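Local atomic coordinates of fibrinogen binding protein (Staphylococcus aureus subsp. aureus Mu50, PDB entry 3DOA), a protein that probably acts in ribosome-associated quality control, like the related NFACT proteins RqcH and NEMF, and may bind fibrinogen. Residues 13-18 / 45-50; 58-63 / 268-273. All blocks are in the same frame, centred on the assembly; numbering follows the deposited sequence.

Interaction 1 of 2, residues 13-18 / 45-50; sequences ESLQFL and HQLLLS
Phe-17 and His-45 illustrate how an aromatic pair can close one end of an otherwise aliphatic contact between a helical segment and a sheet. The two rings form a T-shaped stack, with centroids 5.1 Å apart and planes at 77°, in which Phe-17 brings its edge to a face of the imidazole. CE1 of Phe-17 touches CE1 of His-45 at 3.6 Å, displaced toward the rim of the imidazole. With its CG lodged between the backbone N and the carbonyl carbon (chi1 81°), the Phe-17 ring also takes CG of Leu-18 over one of its own faces.

Leucine methyls carry the apolar contacts, against one another and against CB of His-45, which CD2 of Leu-18 approaches to 3.9 Å. The other branch of Leu-18, CD1, is 4.3 Å from CD1 of Leu-47. That same Leu-47 methyl meets CD1 of Leu-15 at 4.0 Å, so one branch serves both leucines. A backbone bond from Leu-18 N to Leu-15 O (3.0 Å) holds the 3-10 turn that presents them together.

Helix 5-15 and this turn thus pack on an antiparallel sheet through buried leucines, with exposed Phe-17 at the aromatic end. Strand 43-50 runs between strands 33-40 and 57-61. Leu-15 packs further onto Leu-58 of strand 57-61, and Gln-16 NE2 bonds to the carbonyl O of Ile-90, tying the 3-10 segment to strand 86-92.

Interaction 2 of 2, residues 58-63 / 268-273; sequences LQLTTK and SLNDLL
Asn-270, whose side chain reaches across to Leu-60, is itself held at its backbone by the N-cap of its helix: OG of Ser-268 accepts from both Asn-270 N and Asp-271 N. The bond from Asp-271 N to that OG is 3.0 Å long and nearly straight. This pair of capping bonds secures the first turn, from which the amide of Asn-270 leans over the strand with CG beside its backbone N (chi1 -68°).

OD1 of that amide accepts from Leu-60 N at 3.1 Å, with an N-H...O angle of 155°. The donor stands well above the carbonyl plane, 76° out of it, and not on a lone pair. ND2 lies instead against aliphatic carbon, 3.7 Å from CB of Leu-60.

The side chains of Gln-59 and Leu-273 run alongside each other, pointing opposite ways. CB of Gln-59 meets CD2 of Leu-273 at 3.7 Å, and farther out OE1 of Gln-59 rests 3.5 Å from CB of Leu-273; the hydrogen-bond partner of OE1 is NE of Arg-57.

The helix segment 269-273 crosses strand 58-61 almost perpendicularly, their axes 7.3 Å apart. Strand 57-61 is an outermost strand of its four-stranded sheet, bonded on its inner side to strand 43-50. Met-11 of helix 5-15 touches both Asn-270 and Leu-273, while Phe-251 of strand 251-252 packs on Leu-273.

In the fold
Interactions 1 and 2 lie in series along the chain, their centres about 9 Å apart, and meet through one antiparallel sheet. Strands 43-50 and 57-61 are consecutive and adjacent in it, joined by probable backbone hydrogen bonds, Leu-48 N to Gln-59 O and Gln-46 O to Thr-61 N. The side chain of Leu-60 packs against Leu-15 and Leu-47, linking the two contacts. Interaction 1 spans 26 intervening residues and brings helix 5-15 onto the sheet early in the chain; interaction 2 spans 204 and returns helix 269-276 to its edge strand. The sheet is thus contacted both by the helix just before it in sequence and by one from the far end of the modelled chain.

Interaction 1 of 2, residues 13-18 / 45-50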
loop_
_atom_site.group_PDB
_atom_site.type_symbol
_atom_site.label_atom_id
_atom_site.label_comp_id
_atom_site.label_asym_id
_atom_site.label_seq_id
_atom_site.Cartn_x
_atom_site.Cartn_y
_atom_site.Cartn_z
ATOM N N GLU A 13 -4.408 -7.013 -4.477
ATOM C CA GLU A 13 -5.095 -8.016 -5.310
ATOM C C GLU A 13 -4.064 -8.917 -5.978
ATOM O O GLU A 13 -4.225 -10.116 -6.009
ATOM C CB GLU A 13 -5.991 -7.448 -6.396
ATOM C CG GLU A 13 -6.603 -6.156 -6.072
ATOM C CD GLU A 13 -7.859 -5.861 -6.908
ATOM O OE1 GLU A 13 -7.870 -6.155 -8.156
ATOM O OE2 GLU A 13 -8.826 -5.350 -6.257
ATOM N N SER A 14 -3.001 -8.360 -6.523
ATOM C CA SER A 14 -2.078 -9.209 -7.242
ATOM C C SER A 14 -1.232 -10.157 -6.320
ATOM O O SER A 14 -0.537 -11.053 -6.819
ATOM C CB SER A 14 -1.171 -8.346 -8.090
ATOM O OG SER A 14 -0.314 -7.626 -7.248
ATOM N N LEU A 15 -1.285 -9.961 -4.994
ATOM C CA LEU A 15 -0.487 -10.773 -4.057
ATOM C C LEU A 15 -1.283 -11.934 -3.423
ATOM O O LEU A 15 -0.740 -12.720 -2.654
ATOM C CB LEU A 15 0.108 -9.881 -2.956
ATOM C CG LEU A 15 1.080 -8.793 -3.395
ATOM C CD1 LEU A 15 1.701 -8.048 -2.209
ATOM C CD2 LEU A 15 2.149 -9.393 -4.238
ATOM N N GLN A 16 -2.545 -12.078 -3.777
ATOM C CA GLN A 16 -3.371 -13.141 -3.204
ATOM C C GLN A 16 -2.906 -14.590 -3.553
ATOM O O GLN A 16 -3.143 -15.557 -2.796
ATOM C CB GLN A 16 -4.801 -12.922 -3.649
ATOM C CG GLN A 16 -5.310 -11.564 -3.237
ATOM C CD GLN A 16 -5.519 -11.494 -1.766
ATOM O OE1 GLN A 16 -6.165 -12.368 -1.242
ATOM N NE2 GLN A 16 -5.012 -10.468 -1.090
ATOM N N PHE A 17 -2.236 -14.750 -4.683
ATOM C CA PHE A 17 -1.769 -16.049 -5.079
ATOM C C PHE A 17 -0.707 -16.503 -4.085
ATOM O O PHE A 17 -0.420 -17.671 -3.993
ATOM C CB PHE A 17 -1.221 -16.019 -6.514
ATOM C CG PHE A 17 0.194 -15.497 -6.615
ATOM C CD1 PHE A 17 1.265 -16.362 -6.683
ATOM C CD2 PHE A 17 0.453 -14.144 -6.616
ATOM C CE1 PHE A 17 2.587 -15.876 -6.767
ATOM C CE2 PHE A 17 1.755 -13.649 -6.695
ATOM C CZ PHE A 17 2.820 -14.509 -6.770
ATOM N N LEU A 18 -0.127 -15.610 -3.319
ATOM C CA LEU A 18 0.773 -16.047 -2.258
ATOM C C LEU A 18 0.052 -16.627 -0.995
ATOM O O LEU A 18 0.688 -17.285 -0.171
ATOM C CB LEU A 18 1.708 -14.893 -1.840
ATOM C CG LEU A 18 2.672 -14.235 -2.846
ATOM C CD1 LEU A 18 3.279 -12.945 -2.300
ATOM C CD2 LEU A 18 3.746 -15.198 -3.235
ATOM N N HIS A 45 9.293 -16.694 -4.333
ATOM C CA HIS A 45 8.837 -15.348 -4.717
ATOM C C HIS A 45 9.415 -14.295 -3.737
ATOM O O HIS A 45 9.273 -14.441 -2.551
ATOM C CB HIS A 45 7.315 -15.325 -4.734
ATOM C CG HIS A 45 6.705 -16.310 -5.684
ATOM N ND1 HIS A 45 6.395 -15.999 -6.990
ATOM C CD2 HIS A 45 6.342 -17.600 -5.520
ATOM C CE1 HIS A 45 5.871 -17.049 -7.593
ATOM N NE2 HIS A 45 5.821 -18.034 -6.720
ATOM N N GLN A 46 10.110 -13.270 -4.234
ATOM C CA GLN A 46 10.740 -12.210 -3.406
ATOM C C GLN A 46 9.799 -11.008 -3.174
ATOM O O GLN A 46 9.576 -10.210 -4.055
ATOM C CB GLN A 46 11.975 -11.674 -4.111
ATOM C CG GLN A 46 13.302 -11.889 -3.496
ATOM C CD GLN A 46 14.428 -11.484 -4.460
ATOM O OE1 GLN A 46 14.201 -10.713 -5.425
ATOM N NE2 GLN A 46 15.652 -12.016 -4.226
ATOM N N LEU A 47 9.290 -10.896 -1.957
ATOM C CA LEU A 47 8.372 -9.840 -1.539
ATOM C C LEU A 47 9.217 -8.739 -0.908
ATOM O O LEU A 47 9.927 -8.978 0.066
ATOM C CB LEU A 47 7.408 -10.408 -0.500
ATOM C CG LEU A 47 6.204 -9.566 -0.172
ATOM C CD1 LEU A 47 5.388 -9.319 -1.420
ATOM C CD2 LEU A 47 5.377 -10.320 0.794
ATOM N N LEU A 48 9.182 -7.546 -1.474
ATOM C CA LEU A 48 9.966 -6.460 -0.942
ATOM C C LEU A 48 9.051 -5.511 -0.235
ATOM O O LEU A 48 7.968 -5.123 -0.742
ATOM C CB LEU A 48 10.734 -5.757 -2.051
ATOM C CG LEU A 48 11.672 -4.585 -1.687
ATOM C CD1 LEU A 48 12.860 -4.460 -2.693
ATOM C CD2 LEU A 48 10.900 -3.308 -1.609
ATOM N N LEU A 49 9.503 -5.183 0.966
ATOM C CA LEU A 49 8.777 -4.343 1.882
ATOM C C LEU A 49 9.764 -3.253 2.234
ATOM O O LEU A 49 10.727 -3.541 2.910
ATOM C CB LEU A 49 8.354 -5.134 3.136
ATOM C CG LEU A 49 7.397 -6.366 3.040
ATOM C CD1 LEU A 49 8.115 -7.697 3.207
ATOM C CD2 LEU A 49 6.309 -6.339 4.092
ATOM N N SER A 50 9.578 -2.030 1.723
ATOM C CA SER A 50 10.516 -0.925 1.979
ATOM C C SER A 50 9.807 0.081 2.785
ATOM O O SER A 50 8.684 0.362 2.572
ATOM C CB SER A 50 11.040 -0.215 0.706
ATOM O OG SER A 50 12.304 0.470 0.937
#

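Interaction 2 of 2, residues 58-63 / 268-273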
loop_
_atom_site.group_PDB
_atom_site.type_symbol
_atom_site.label_atom_id
_atom_site.label_comp_id
_atom_site.label_asym_id
_atom_site.label_seq_id
_atom_site.Cartn_x
_atom_site.Cartn_y
_atom_site.Cartn_z
ATOM N N LEU A 58 5.476 -1.811 -1.417
ATOM C CA LEU A 58 5.326 -3.256 -1.293
ATOM C C LEU A 58 5.199 -3.892 -2.677
ATOM O O LEU A 58 4.313 -3.537 -3.466
ATOM C CB LEU A 58 4.088 -3.584 -0.440
ATOM C CG LEU A 58 3.566 -5.035 -0.507
ATOM C CD1 LEU A 58 4.503 -6.018 0.291
ATOM C CD2 LEU A 58 2.135 -5.058 0.005
ATOM N N GLN A 59 6.057 -4.844 -2.992
ATOM C CA GLN A 59 5.991 -5.364 -4.319
ATOM C C GLN A 59 6.653 -6.733 -4.310
ATOM O O GLN A 59 7.337 -7.069 -3.343
ATOM C CB GLN A 59 6.723 -4.359 -5.225
ATOM C CG GLN A 59 8.138 -4.775 -5.636
ATOM C CD GLN A 59 9.005 -3.669 -6.186
ATOM O OE1 GLN A 59 9.157 -2.610 -5.588
ATOM N NE2 GLN A 59 9.652 -3.954 -7.289
ATOM N N LEU A 60 6.439 -7.534 -5.344
ATOM C CA LEU A 60 7.347 -8.625 -5.653
ATOM C C LEU A 60 8.439 -8.075 -6.545
ATOM O O LEU A 60 8.154 -7.240 -7.344
ATOM C CB LEU A 60 6.618 -9.728 -6.411
ATOM C CG LEU A 60 5.785 -10.721 -5.604
ATOM C CD1 LEU A 60 5.142 -10.013 -4.404
ATOM C CD2 LEU A 60 4.765 -11.328 -6.518
ATOM N N THR A 61 9.642 -8.601 -6.486
ATOM C CA THR A 61 10.679 -8.095 -7.348
ATOM C C THR A 61 11.609 -9.158 -7.847
ATOM O O THR A 61 11.439 -10.318 -7.564
ATOM C CB THR A 61 11.525 -7.095 -6.629
ATOM O OG1 THR A 61 12.574 -6.672 -7.494
ATOM C CG2 THR A 61 12.127 -7.721 -5.435
ATOM N N THR A 62 12.604 -8.727 -8.604
ATOM C CA THR A 62 13.649 -9.593 -9.105
ATOM C C THR A 62 14.985 -9.002 -8.729
ATOM O O THR A 62 15.211 -7.833 -8.914
ATOM C CB THR A 62 13.566 -9.723 -10.566
ATOM O OG1 THR A 62 12.295 -10.275 -10.889
ATOM C CG2 THR A 62 14.622 -10.653 -11.015
ATOM N N LYS A 63 15.857 -9.806 -8.155
ATOM C CA LYS A 63 16.909 -9.271 -7.333
ATOM C C LYS A 63 16.563 -7.830 -7.053
ATOM O O LYS A 63 16.974 -6.927 -7.760
ATOM C CB LYS A 63 18.287 -9.401 -7.964
ATOM C CG LYS A 63 19.325 -10.012 -7.046
ATOM C CD LYS A 63 19.708 -9.083 -5.915
ATOM C CE LYS A 63 19.402 -9.687 -4.548
ATOM N NZ LYS A 63 20.561 -10.343 -3.878
ATOM N N SER A 268 2.572 -6.095 -15.063
ATOM C CA SER A 268 2.211 -6.120 -13.666
ATOM C C SER A 268 2.741 -4.881 -12.951
ATOM O O SER A 268 3.660 -4.162 -13.418
ATOM C CB SER A 268 2.844 -7.339 -13.004
ATOM O OG SER A 268 4.250 -7.169 -12.785
ATOM N N LEU A 269 2.189 -4.662 -11.770
ATOM C CA LEU A 269 2.654 -3.572 -10.954
ATOM C C LEU A 269 4.082 -3.860 -10.460
ATOM O O LEU A 269 4.814 -2.941 -10.055
ATOM C CB LEU A 269 1.696 -3.355 -9.790
ATOM C CG LEU A 269 0.357 -2.631 -10.013
ATOM C CD1 LEU A 269 -0.098 -2.682 -11.430
ATOM C CD2 LEU A 269 -0.698 -3.230 -9.081
ATOM N N ASN A 270 4.488 -5.124 -10.497
ATOM C CA ASN A 270 5.716 -5.500 -9.848
ATOM C C ASN A 270 6.807 -5.171 -10.789
ATOM O O ASN A 270 7.809 -4.580 -10.419
ATOM C CB ASN A 270 5.665 -6.954 -9.490
ATOM C CG ASN A 270 4.656 -7.221 -8.404
ATOM O OD1 ASN A 270 4.518 -6.450 -7.469
ATOM N ND2 ASN A 270 3.929 -8.295 -8.530
ATOM N N ASP A 271 6.585 -5.519 -12.043
ATOM C CA ASP A 271 7.420 -5.043 -13.124
ATOM C C ASP A 271 7.519 -3.509 -13.111
ATOM O O ASP A 271 8.619 -2.943 -13.172
ATOM C CB ASP A 271 6.791 -5.488 -14.437
ATOM C CG ASP A 271 6.966 -6.956 -14.708
ATOM O OD1 ASP A 271 7.751 -7.575 -14.003
ATOM O OD2 ASP A 271 6.340 -7.513 -15.633
ATOM N N LEU A 272 6.362 -2.839 -13.057
ATOM C CA LEU A 272 6.330 -1.384 -13.116
ATOM C C LEU A 272 7.274 -0.828 -12.062
ATOM O O LEU A 272 8.160 -0.057 -12.358
ATOM C CB LEU A 272 4.898 -0.887 -12.905
ATOM C CG LEU A 272 4.647 0.615 -12.695
ATOM C CD1 LEU A 272 5.162 1.339 -13.929
ATOM C CD2 LEU A 272 3.156 0.929 -12.387
ATOM N N LEU A 273 7.099 -1.277 -10.826
ATOM C CA LEU A 273 7.964 -0.849 -9.728
ATOM C C LEU A 273 9.441 -1.274 -9.922
ATOM O O LEU A 273 10.348 -0.463 -9.733
ATOM C CB LEU A 273 7.404 -1.354 -8.394
ATOM C CG LEU A 273 6.324 -0.578 -7.614
ATOM C CD1 LEU A 273 5.738 0.570 -8.395
ATOM C CD2 LEU A 273 5.203 -1.543 -7.152
#